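Local atomic coordinates of glyoxalase family protein, putative (Bacillus anthracis, PDB entry 2QQZ), a protein that is of unknown function but belongs to the glyoxalase/bleomycin resistance/dioxygenase superfamily, whose members include metal-dependent enzymes and drug-binding proteins. Residues 28-33 against 58-63; 39-44 against 50-55; 73-78 against 108-113; 84-89 against 119-124. One frame throughout, in Å; residues are numbered along the deposited sequence. Where two conformers were deposited one is given.

Contact 1 of 4, residues 28-33 against 58-63; sequences AFYGET and QEIHIG. With SO4 (sulfate ion), chain E.
Y30 is the side chain of helix 28-33 that meets strand 58-63, and it sets its ring against the ends of I60 and I62. The I62 methyl CD1 sits over one face, 4.0 Å from the ring centroid and 26° off the normal, a CH-pi contact closest at Y30 CE2. F29 CD2 backs the opposite face, so the ring is packed from both sides. I60, modelled in two conformers, approaches obliquely in one of them, its CD1 3.5 Å from Y30 CE1. With CG anti to the carbonyl carbon (chi1 -74°), the ring leans toward the strand and its hydroxyl runs on to a hydrogen bond with D113. V16 of strand 8-18 touches all three side chains of this buried patch. The outer side of the helix is looser: A28 and E32 face solvent. Q58, at the subunit interface, is buried; its OE1 bonds to I11 N of the second subunit and its NE2 weakly to sulfate O3 at 3.3 Å. Helix 23-33, following strand 8-18 and preceding strands 37-39, 51-55 and 58-64, packs on their sheet, and this order is the beta-alpha-beta-beta-beta module characteristic of the glyoxalase fold.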
# COMPACT_ATOMS: atom_id res chain seq x y z
N ALA A 28 15.07 6.15 -11.53
CA ALA A 28 14.64 6.68 -12.82
C ALA A 28 13.10 6.77 -12.93
O ALA A 28 12.57 7.75 -13.47
CB ALA A 28 15.27 5.87 -13.99
N PHE A 29 12.38 5.79 -12.38
CA PHE A 29 10.95 5.79 -12.53
C PHE A 29 10.22 6.54 -11.40
O PHE A 29 9.52 7.54 -11.68
CB PHE A 29 10.42 4.36 -12.66
CG PHE A 29 8.92 4.28 -12.78
CD1 PHE A 29 8.29 4.40 -14.04
CD2 PHE A 29 8.14 4.09 -11.64
CE1 PHE A 29 6.90 4.30 -14.14
CE2 PHE A 29 6.75 3.98 -11.74
CZ PHE A 29 6.15 4.10 -13.00
N TYR A 30 10.44 6.12 -10.15
CA TYR A 30 9.74 6.72 -9.03
C TYR A 30 10.13 8.17 -8.79
O TYR A 30 9.28 9.02 -8.42
CB TYR A 30 9.91 5.86 -7.75
CG TYR A 30 9.09 4.62 -7.81
CD1 TYR A 30 7.71 4.64 -7.54
CD2 TYR A 30 9.69 3.40 -8.14
CE1 TYR A 30 6.94 3.47 -7.61
CE2 TYR A 30 8.93 2.22 -8.23
CZ TYR A 30 7.55 2.27 -7.97
OH TYR A 30 6.78 1.12 -8.01
N GLY A 31 11.42 8.45 -9.02
CA GLY A 31 11.99 9.74 -8.80
C GLY A 31 11.84 10.61 -10.03
O GLY A 31 11.12 11.61 -10.00
N GLU A 32 12.52 10.26 -11.12
CA GLU A 32 12.50 11.14 -12.28
C GLU A 32 11.13 11.17 -12.98
O GLU A 32 10.53 12.25 -13.14
CB GLU A 32 13.65 10.84 -13.25
CG GLU A 32 14.98 11.53 -12.90
CD GLU A 32 14.87 13.05 -12.73
OE1 GLU A 32 14.65 13.79 -13.71
OE2 GLU A 32 15.03 13.50 -11.58
N THR A 33 10.64 10.00 -13.36
CA THR A 33 9.48 9.92 -14.22
C THR A 33 8.21 10.39 -13.55
O THR A 33 7.46 11.22 -14.11
CB THR A 33 9.30 8.49 -14.73
OG1 THR A 33 10.49 8.10 -15.44
CG2 THR A 33 8.09 8.40 -15.69
N GLN A 58 3.04 10.37 3.29
CA GLN A 58 3.41 8.96 3.23
C GLN A 58 4.75 8.75 2.47
O GLN A 58 5.39 9.72 1.96
CB GLN A 58 2.27 8.13 2.60
CG GLN A 58 0.99 8.04 3.42
CD GLN A 58 0.10 9.27 3.24
OE1 GLN A 58 -0.17 9.67 2.12
NE2 GLN A 58 -0.35 9.88 4.34
N GLU A 59 5.18 7.48 2.45
CA GLU A 59 6.39 7.07 1.72
C GLU A 59 6.12 5.80 0.92
O GLU A 59 5.20 5.07 1.21
CB GLU A 59 7.55 6.75 2.70
CG GLU A 59 7.76 7.90 3.66
CD GLU A 59 8.74 7.62 4.80
OE1 GLU A 59 9.09 6.45 5.14
OE2 GLU A 59 9.16 8.64 5.38
N ILE A 60 6.93 5.57 -0.10
CA ILE A 60 6.93 4.28 -0.77
C ILE A 60 8.35 3.74 -0.58
O ILE A 60 9.30 4.46 -0.79
CB ILE A 60 6.49 4.39 -2.29
CG1 ILE A 60 6.40 2.98 -2.91
CG2 ILE A 60 7.45 5.26 -3.11
CD1 ILE A 60 5.94 2.98 -4.34
N HIS A 61 8.48 2.49 -0.12
CA HIS A 61 9.75 1.91 0.14
C HIS A 61 9.93 0.81 -0.93
O HIS A 61 9.16 -0.14 -1.00
CB HIS A 61 9.89 1.28 1.54
CG HIS A 61 9.75 2.25 2.67
ND1 HIS A 61 9.97 1.88 3.98
CD2 HIS A 61 9.56 3.60 2.68
CE1 HIS A 61 9.81 2.94 4.75
NE2 HIS A 61 9.58 4.00 3.99
N ILE A 62 10.94 0.97 -1.76
CA ILE A 62 11.27 -0.09 -2.76
C ILE A 62 12.27 -1.00 -2.08
O ILE A 62 13.42 -0.59 -1.79
CB ILE A 62 11.84 0.51 -4.07
CG1 ILE A 62 10.94 1.65 -4.64
CG2 ILE A 62 12.10 -0.63 -5.05
CD1 ILE A 62 9.46 1.14 -4.82
N GLY A 63 11.83 -2.23 -1.79
CA GLY A 63 12.63 -3.21 -1.07
C GLY A 63 13.07 -4.33 -2.01
O GLY A 63 12.26 -4.88 -2.81
S SO4 E . -2.56 12.32 5.76
O1 SO4 E . -1.89 11.66 6.88
O2 SO4 E . -3.43 13.35 6.30
O3 SO4 E . -1.61 12.88 4.79
O4 SO4 E . -3.41 11.46 4.97

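Contact 2 of 4, residues 39-44 against 50-55; sequences IPKPEE and GCWFKC. With SO4 (sulfate ion), chain C.
I39 opens the segment with a backbone bond to W52, its N lying 2.9 Å from W52 O with an N-H...O angle of 173°. Its carbonyl has no such direct partner: a water 2.7 Å from I39 O donates to it and accepts from W52 N, filling in where the two chains part. The side chain leans toward K54, CG1 resting 3.7 Å from K54 CB; beyond that point K54 leads away and gives its amine to G56 O. P40 then carries the chain off strand 51-55. Here strand 37-39, at the edge of the sheet of the first beta-alpha-beta-beta-beta module of the glyoxalase fold, gives way to the loop that returns to strand 51-55 antiparallel to it, and the loop folds over W52. K41 lies across the indole, with CG almost directly above the five-membered ring, 3.6 Å from its centroid and 5° off the normal. A bend at chi3 then brings the amine past the rim toward the sulfate, where K41 NZ is 2.7 Å from O2. The indole serves the same ion from its edge, W52 NE1 bonding to O1 at 2.9 Å with a bent angle of 136°. R48 NE is a further donor, and a water links the amine to sulfate O3, so positive and N-H groups gather round the anion, which probably came from the crystallisation liquor. P42 follows obliquely against the six-membered part, CD meeting W52 CH2 at 3.3 Å; R103 of the second subunit packs on both P42 and W52.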
# COMPACT_ATOMS: atom_id res chain seq x y z
N ILE A 39 14.22 9.88 -0.45
CA ILE A 39 14.42 10.09 0.98
C ILE A 39 15.57 9.14 1.40
O ILE A 39 15.54 7.96 1.05
CB ILE A 39 13.10 9.64 1.68
CG1 ILE A 39 12.03 10.68 1.46
CG2 ILE A 39 13.26 9.44 3.18
CD1 ILE A 39 12.61 12.14 1.52
N PRO A 40 16.58 9.62 2.17
CA PRO A 40 17.64 8.65 2.54
C PRO A 40 17.13 7.59 3.53
O PRO A 40 16.33 7.88 4.41
CB PRO A 40 18.72 9.53 3.20
CG PRO A 40 18.10 10.88 3.45
CD PRO A 40 16.78 10.97 2.74
N LYS A 41 17.59 6.36 3.39
CA LYS A 41 17.17 5.30 4.29
C LYS A 41 17.95 5.42 5.59
O LYS A 41 19.07 5.95 5.58
CB LYS A 41 17.45 3.94 3.65
CG LYS A 41 16.59 3.60 2.47
CD LYS A 41 16.89 2.20 1.98
CE LYS A 41 16.30 1.14 2.88
NZ LYS A 41 16.35 -0.22 2.25
N PRO A 42 17.40 4.90 6.72
CA PRO A 42 18.17 4.82 7.95
C PRO A 42 19.48 4.13 7.69
O PRO A 42 19.54 3.19 6.88
CB PRO A 42 17.29 3.96 8.84
CG PRO A 42 15.93 4.30 8.43
CD PRO A 42 16.02 4.41 6.92
N GLU A 43 20.54 4.60 8.35
CA GLU A 43 21.89 4.05 8.19
C GLU A 43 21.92 2.53 8.34
O GLU A 43 22.55 1.84 7.54
CB GLU A 43 22.85 4.75 9.18
CG GLU A 43 24.35 4.72 8.77
CD GLU A 43 24.59 5.17 7.31
OE1 GLU A 43 25.63 4.76 6.71
OE2 GLU A 43 23.74 5.91 6.77
N GLU A 44 21.20 1.99 9.32
CA GLU A 44 21.24 0.56 9.65
C GLU A 44 20.61 -0.29 8.58
O GLU A 44 20.73 -1.52 8.62
CB GLU A 44 20.43 0.29 10.91
CG GLU A 44 20.16 1.51 11.77
CD GLU A 44 21.14 1.60 12.90
OE1 GLU A 44 21.70 0.53 13.23
OE2 GLU A 44 21.34 2.72 13.47
N GLY A 50 17.82 -0.93 -2.08
CA GLY A 50 16.48 -0.43 -2.30
C GLY A 50 16.50 1.07 -2.06
O GLY A 50 17.56 1.64 -1.79
N CYS A 51 15.36 1.71 -2.21
CA CYS A 51 15.23 3.14 -2.01
C CYS A 51 13.85 3.53 -1.52
O CYS A 51 12.89 2.77 -1.65
CB CYS A 51 15.65 3.95 -3.24
SG CYS A 51 15.64 3.15 -4.80
N TRP A 52 13.78 4.75 -0.95
CA TRP A 52 12.57 5.29 -0.35
C TRP A 52 12.24 6.59 -1.05
O TRP A 52 13.14 7.35 -1.39
CB TRP A 52 12.81 5.60 1.13
CG TRP A 52 12.94 4.34 2.01
CD1 TRP A 52 13.08 3.06 1.58
CD2 TRP A 52 12.90 4.29 3.46
NE1 TRP A 52 13.12 2.19 2.65
CE2 TRP A 52 13.06 2.92 3.82
CE3 TRP A 52 12.80 5.28 4.48
CZ2 TRP A 52 13.09 2.48 5.18
CZ3 TRP A 52 12.81 4.86 5.83
CH2 TRP A 52 12.96 3.46 6.16
N PHE A 53 10.95 6.84 -1.25
CA PHE A 53 10.50 8.05 -1.94
C PHE A 53 9.37 8.62 -1.12
O PHE A 53 8.63 7.87 -0.51
CB PHE A 53 10.08 7.79 -3.39
CG PHE A 53 11.17 7.22 -4.22
CD1 PHE A 53 12.04 8.04 -4.93
CD2 PHE A 53 11.38 5.83 -4.25
CE1 PHE A 53 13.08 7.51 -5.66
CE2 PHE A 53 12.44 5.28 -4.97
CZ PHE A 53 13.28 6.12 -5.69
N LYS A 54 9.30 9.95 -1.04
CA LYS A 54 8.25 10.66 -0.32
C LYS A 54 7.01 10.88 -1.19
O LYS A 54 7.15 11.28 -2.33
CB LYS A 54 8.84 12.03 0.06
CG LYS A 54 7.93 12.88 0.91
CD LYS A 54 8.48 14.31 1.10
CE LYS A 54 7.33 15.20 1.56
NZ LYS A 54 6.93 14.76 2.94
N CYS A 55 5.81 10.60 -0.67
CA CYS A 55 4.54 11.06 -1.28
C CYS A 55 3.64 11.71 -0.23
O CYS A 55 2.96 10.99 0.55
CB CYS A 55 3.81 9.92 -2.00
SG CYS A 55 3.84 8.33 -1.17
S SO4 C . 13.61 -1.74 3.87
O1 SO4 C . 12.99 -0.40 3.92
O2 SO4 C . 15.08 -1.71 4.04
O3 SO4 C . 13.30 -2.29 2.54
O4 SO4 C . 13.06 -2.56 4.94
O HOH W 1 16.47 6.13 -0.68
O HOH W 2 13.87 -0.08 0.76

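Contact 3 of 4, residues 73-78 against 108-113; sequences RAHPAF and RFYVSD
H75 ND1 donates to R73 O over 2.7 Å, at 160° and with the acceptor close to the imidazole plane, and this bond helps to fix the ring before it meets Y110. The two segments belong to the sheet of the second beta-alpha-beta-beta-beta module of the glyoxalase fold. H75 and Y110 meet across strand 118-124, whose E120 holds H75 NE2 by a hydrogen bond. H75 CG stands between the backbone N and the carbonyl carbon (chi1 63°), which swings the imidazole toward strand 108-112. The two rings form an offset edge-to-face pair, the edge of Y110 turned to the face of H75, with centroids 5.5 Å apart and planes at 77°. Contact is confined to one corner, where Y110 CE1 lies 3.8 Å from H75 NE2 and 4.0 Å from H75 CE1. R118 makes a cation-pi contact with the tyrosine. P76, A77 and F78 pair antiparallel with a strand of the second subunit, so the sheet runs on across the interface, and Q15 of that subunit packs on H75. At the far end of its ring, the Y110 hydroxyl oxygen sits 4.1 Å above the centre of the R108 guanidinium plane.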
# COMPACT_ATOMS: atom_id res chain seq x y z
N ARG A 73 -1.47 -7.15 -9.75
CA ARG A 73 -2.90 -7.02 -9.50
C ARG A 73 -3.22 -6.16 -8.26
O ARG A 73 -3.65 -5.02 -8.40
CB ARG A 73 -3.54 -8.41 -9.47
CG ARG A 73 -3.10 -9.25 -10.65
CD ARG A 73 -4.08 -10.33 -11.06
NE ARG A 73 -4.23 -11.44 -10.10
CZ ARG A 73 -3.30 -12.32 -9.75
NH1 ARG A 73 -3.61 -13.29 -8.89
NH2 ARG A 73 -2.06 -12.26 -10.24
N ALA A 74 -2.99 -6.69 -7.06
CA ALA A 74 -2.99 -5.90 -5.81
C ALA A 74 -1.88 -4.83 -5.84
O ALA A 74 -0.76 -5.08 -6.27
CB ALA A 74 -2.77 -6.80 -4.65
N HIS A 75 -2.20 -3.61 -5.41
CA HIS A 75 -1.30 -2.49 -5.58
C HIS A 75 -1.67 -1.32 -4.63
O HIS A 75 -2.78 -1.30 -4.08
CB HIS A 75 -1.41 -2.03 -7.04
CG HIS A 75 -2.78 -1.53 -7.39
ND1 HIS A 75 -3.83 -2.37 -7.71
CD2 HIS A 75 -3.28 -0.27 -7.44
CE1 HIS A 75 -4.90 -1.65 -7.96
NE2 HIS A 75 -4.61 -0.38 -7.78
N PRO A 76 -0.74 -0.37 -4.43
CA PRO A 76 -1.00 0.93 -3.83
C PRO A 76 -1.61 1.92 -4.86
O PRO A 76 -1.27 1.89 -6.08
CB PRO A 76 0.41 1.40 -3.41
CG PRO A 76 1.29 0.73 -4.49
CD PRO A 76 0.69 -0.55 -4.76
N ALA A 77 -2.46 2.81 -4.33
CA ALA A 77 -3.13 3.85 -5.12
C ALA A 77 -2.81 5.24 -4.54
O ALA A 77 -3.01 5.50 -3.35
CB ALA A 77 -4.65 3.61 -5.24
N PHE A 78 -2.23 6.07 -5.41
CA PHE A 78 -1.76 7.42 -5.07
C PHE A 78 -2.73 8.46 -5.53
O PHE A 78 -3.24 8.38 -6.63
CB PHE A 78 -0.40 7.67 -5.71
CG PHE A 78 0.63 6.72 -5.25
CD1 PHE A 78 1.29 6.95 -4.05
CD2 PHE A 78 0.92 5.60 -5.98
CE1 PHE A 78 2.26 6.05 -3.60
CE2 PHE A 78 1.88 4.69 -5.51
CZ PHE A 78 2.54 4.92 -4.33
N ARG A 108 -9.02 7.68 -12.89
CA ARG A 108 -7.88 6.90 -12.45
C ARG A 108 -7.30 6.05 -13.55
O ARG A 108 -7.95 5.76 -14.56
CB ARG A 108 -8.29 6.03 -11.28
CG ARG A 108 -9.22 4.91 -11.66
CD ARG A 108 -9.58 4.16 -10.44
NE ARG A 108 -10.59 3.16 -10.83
CZ ARG A 108 -10.98 2.13 -10.08
NH1 ARG A 108 -10.48 1.93 -8.87
NH2 ARG A 108 -11.91 1.32 -10.57
N PHE A 109 -6.07 5.64 -13.36
CA PHE A 109 -5.38 4.82 -14.35
C PHE A 109 -4.23 4.07 -13.70
O PHE A 109 -3.75 4.46 -12.59
CB PHE A 109 -4.89 5.67 -15.53
CG PHE A 109 -3.80 6.67 -15.18
CD1 PHE A 109 -2.46 6.29 -15.23
CD2 PHE A 109 -4.11 7.97 -14.82
CE1 PHE A 109 -1.46 7.20 -14.96
CE2 PHE A 109 -3.11 8.91 -14.51
CZ PHE A 109 -1.79 8.53 -14.56
N TYR A 110 -3.76 3.01 -14.38
CA TYR A 110 -2.67 2.19 -13.85
C TYR A 110 -1.48 2.35 -14.75
O TYR A 110 -1.62 2.58 -15.95
CB TYR A 110 -3.06 0.72 -13.85
CG TYR A 110 -4.39 0.43 -13.24
CD1 TYR A 110 -4.62 0.68 -11.89
CD2 TYR A 110 -5.41 -0.17 -13.99
CE1 TYR A 110 -5.85 0.41 -11.31
CE2 TYR A 110 -6.65 -0.47 -13.39
CZ TYR A 110 -6.86 -0.16 -12.06
OH TYR A 110 -8.06 -0.43 -11.41
N VAL A 111 -0.31 2.19 -14.17
CA VAL A 111 0.92 2.01 -14.91
C VAL A 111 1.64 0.83 -14.25
O VAL A 111 1.31 0.42 -13.13
CB VAL A 111 1.79 3.29 -14.88
CG1 VAL A 111 0.99 4.49 -15.27
CG2 VAL A 111 2.37 3.51 -13.48
N SER A 112 2.63 0.29 -14.94
CA SER A 112 3.56 -0.67 -14.36
C SER A 112 4.90 0.04 -14.11
O SER A 112 5.39 0.81 -14.95
CB SER A 112 3.80 -1.84 -15.31
OG SER A 112 2.59 -2.59 -15.48
N ASP A 113 5.52 -0.20 -12.97
CA ASP A 113 6.89 0.34 -12.79
C ASP A 113 7.86 -0.53 -13.63
O ASP A 113 7.42 -1.46 -14.33
CB ASP A 113 7.31 0.42 -11.30
CG ASP A 113 7.54 -0.96 -10.63
OD1 ASP A 113 7.63 -1.98 -11.36
OD2 ASP A 113 7.68 -1.00 -9.38

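Contact 4 of 4, residues 84-89 against 119-124; sequences DEFKQE and IEFMEN
F86 of helix 84-89 presents its ring edge to the face of F121 on strand 119-124, an edge-to-face pair with planes at 74° and centroids 5.0 Å apart. The point of the approach is F86 CE2, which lies over the middle of the F121 ring; its closest atom there is F121 CG at 3.6 Å, and the remaining ring carbons are all within about 4.2 Å. F86 CZ lies nearer the F121 CE1 and CZ side, about 4.1 Å from each. Different first torsions direct both rings in between helix and sheet: F86 CG is anti to its backbone N (chi1 175°), F121 CG anti to its carbonyl carbon (chi1 -60°). F109 packs on F86 from within the chain, while Y7 of the second subunit meets F86 and I8 of that subunit meets F121. Nearer the start of the helix the contact turns polar. D84 OD1 and E123 OE1 are 4.3 Å apart, like charges bridged by a water that donates to both; D84 is modelled in two conformers, which makes this bridge doubtful. E123 is held more surely by the backbone N of I83 and of K82, an arrangement likely to favour its negative charge. The aromatic pair fastens helix 83-92 to the middle of its sheet, as in the second beta-alpha-beta-beta-beta module of the glyoxalase fold.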
# COMPACT_ATOMS: atom_id res chain seq x y z
N ASP A 84 -5.25 14.71 -15.08
CA ASP A 84 -5.31 14.91 -16.51
C ASP A 84 -3.91 15.22 -17.02
O ASP A 84 -3.35 14.49 -17.85
CB ASP A 84 -6.33 16.02 -16.86
CG ASP A 84 -6.41 17.20 -15.79
OD1 ASP A 84 -6.74 16.93 -14.61
OD2 ASP A 84 -6.23 18.40 -16.17
N GLU A 85 -3.35 16.29 -16.47
CA GLU A 85 -2.06 16.86 -16.83
C GLU A 85 -0.90 15.92 -16.40
O GLU A 85 0.11 15.79 -17.10
CB GLU A 85 -1.93 18.23 -16.17
CG GLU A 85 -0.71 18.98 -16.57
CD GLU A 85 -0.44 20.21 -15.67
OE1 GLU A 85 -1.40 21.00 -15.43
OE2 GLU A 85 0.72 20.38 -15.22
N PHE A 86 -1.05 15.28 -15.25
CA PHE A 86 -0.05 14.29 -14.81
C PHE A 86 0.04 13.17 -15.83
O PHE A 86 1.15 12.81 -16.25
CB PHE A 86 -0.43 13.75 -13.46
CG PHE A 86 0.46 12.64 -12.95
CD1 PHE A 86 1.80 12.89 -12.66
CD2 PHE A 86 -0.08 11.39 -12.67
CE1 PHE A 86 2.61 11.90 -12.14
CE2 PHE A 86 0.71 10.40 -12.15
CZ PHE A 86 2.07 10.66 -11.87
N LYS A 87 -1.11 12.62 -16.21
CA LYS A 87 -1.18 11.54 -17.19
C LYS A 87 -0.52 11.89 -18.55
O LYS A 87 0.24 11.07 -19.09
CB LYS A 87 -2.63 11.11 -17.43
CG LYS A 87 -2.73 9.83 -18.32
CD LYS A 87 -4.13 9.26 -18.25
CE LYS A 87 -4.94 9.76 -19.39
NZ LYS A 87 -6.18 8.96 -19.51
N GLN A 88 -0.79 13.07 -19.09
CA GLN A 88 -0.14 13.47 -20.33
C GLN A 88 1.36 13.70 -20.18
O GLN A 88 2.10 13.58 -21.15
CB GLN A 88 -0.80 14.70 -20.97
CG GLN A 88 -2.14 14.41 -21.61
CD GLN A 88 -2.15 13.17 -22.49
OE1 GLN A 88 -1.25 12.96 -23.32
NE2 GLN A 88 -3.17 12.35 -22.33
N GLU A 89 1.83 14.04 -18.97
CA GLU A 89 3.28 14.13 -18.72
C GLU A 89 3.94 12.73 -18.72
O GLU A 89 5.11 12.59 -19.12
CB GLU A 89 3.61 14.86 -17.42
CG GLU A 89 3.32 16.33 -17.40
CD GLU A 89 3.81 17.06 -18.66
OE1 GLU A 89 5.04 17.18 -18.83
OE2 GLU A 89 2.97 17.50 -19.48
N ILE A 119 0.83 0.16 -10.26
CA ILE A 119 0.65 1.36 -9.42
C ILE A 119 -0.59 2.03 -10.01
O ILE A 119 -0.72 2.09 -11.25
CB ILE A 119 1.82 2.37 -9.64
CG1 ILE A 119 3.14 1.72 -9.25
CG2 ILE A 119 1.56 3.69 -8.86
CD1 ILE A 119 3.20 1.26 -7.78
N GLU A 120 -1.47 2.55 -9.14
CA GLU A 120 -2.65 3.28 -9.57
C GLU A 120 -2.55 4.74 -9.15
O GLU A 120 -2.00 5.07 -8.07
CB GLU A 120 -3.86 2.66 -8.90
CG GLU A 120 -5.18 3.50 -9.14
CD GLU A 120 -6.33 2.92 -8.36
OE1 GLU A 120 -6.21 1.71 -7.96
OE2 GLU A 120 -7.32 3.66 -8.11
N PHE A 121 -2.97 5.62 -10.05
CA PHE A 121 -3.13 7.05 -9.80
C PHE A 121 -4.59 7.43 -9.93
O PHE A 121 -5.29 6.98 -10.88
CB PHE A 121 -2.24 7.81 -10.75
CG PHE A 121 -0.78 7.47 -10.61
CD1 PHE A 121 -0.06 7.88 -9.48
CD2 PHE A 121 -0.13 6.69 -11.56
CE1 PHE A 121 1.29 7.59 -9.34
CE2 PHE A 121 1.19 6.38 -11.40
CZ PHE A 121 1.90 6.83 -10.29
N MSE A 122 -5.10 8.21 -8.95
CA MSE A 122 -6.50 8.62 -8.96
C MSE A 122 -6.73 10.06 -8.47
O MSE A 122 -5.94 10.56 -7.71
CB MSE A 122 -7.30 7.73 -8.03
CG MSE A 122 -6.74 7.71 -6.62
SE MSE A 122 -8.13 6.80 -5.56
CE MSE A 122 -9.28 8.38 -5.17
N GLU A 123 -7.84 10.67 -8.90
CA GLU A 123 -8.30 11.93 -8.34
C GLU A 123 -9.81 11.95 -8.35
O GLU A 123 -10.43 11.43 -9.27
CB GLU A 123 -7.71 13.09 -9.17
CG GLU A 123 -7.95 14.47 -8.55
CD GLU A 123 -7.42 15.59 -9.41
OE1 GLU A 123 -7.27 15.41 -10.64
OE2 GLU A 123 -7.18 16.69 -8.86
N ASN A 124 -10.43 12.51 -7.31
CA ASN A 124 -11.87 12.75 -7.40
C ASN A 124 -12.23 13.70 -8.53
O ASN A 124 -11.50 14.67 -8.83
CB ASN A 124 -12.42 13.25 -6.07
CG ASN A 124 -12.09 12.30 -4.95
OD1 ASN A 124 -12.14 11.09 -5.12
ND2 ASN A 124 -11.71 12.83 -3.81
O HOH W 3 -8.12 17.18 -12.33

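In the fold
Contacts 1 and 4 are matching helix-on-sheet packings, one in each half of the chain: contact 1 is wholly buried and joins a tyrosine to isoleucines, while contact 4 pairs two phenylalanines and frays into charged, hydrated groups. Contacts 1 and 2 share the first sheet; contact 2 lies at its outer edge, its centre about 14 Å from the centre of the chain, and includes water and a bound sulfate beside the indole packing. Contacts 3 and 4 share the second sheet, meeting through H75 and E120. Contact 3 is small and partly buried, an aromatic pair near the subunit interface whose histidine is held by hydrogen bonds. The Y30 hydroxyl to D113 bond ties contact 1 to segment 108-113.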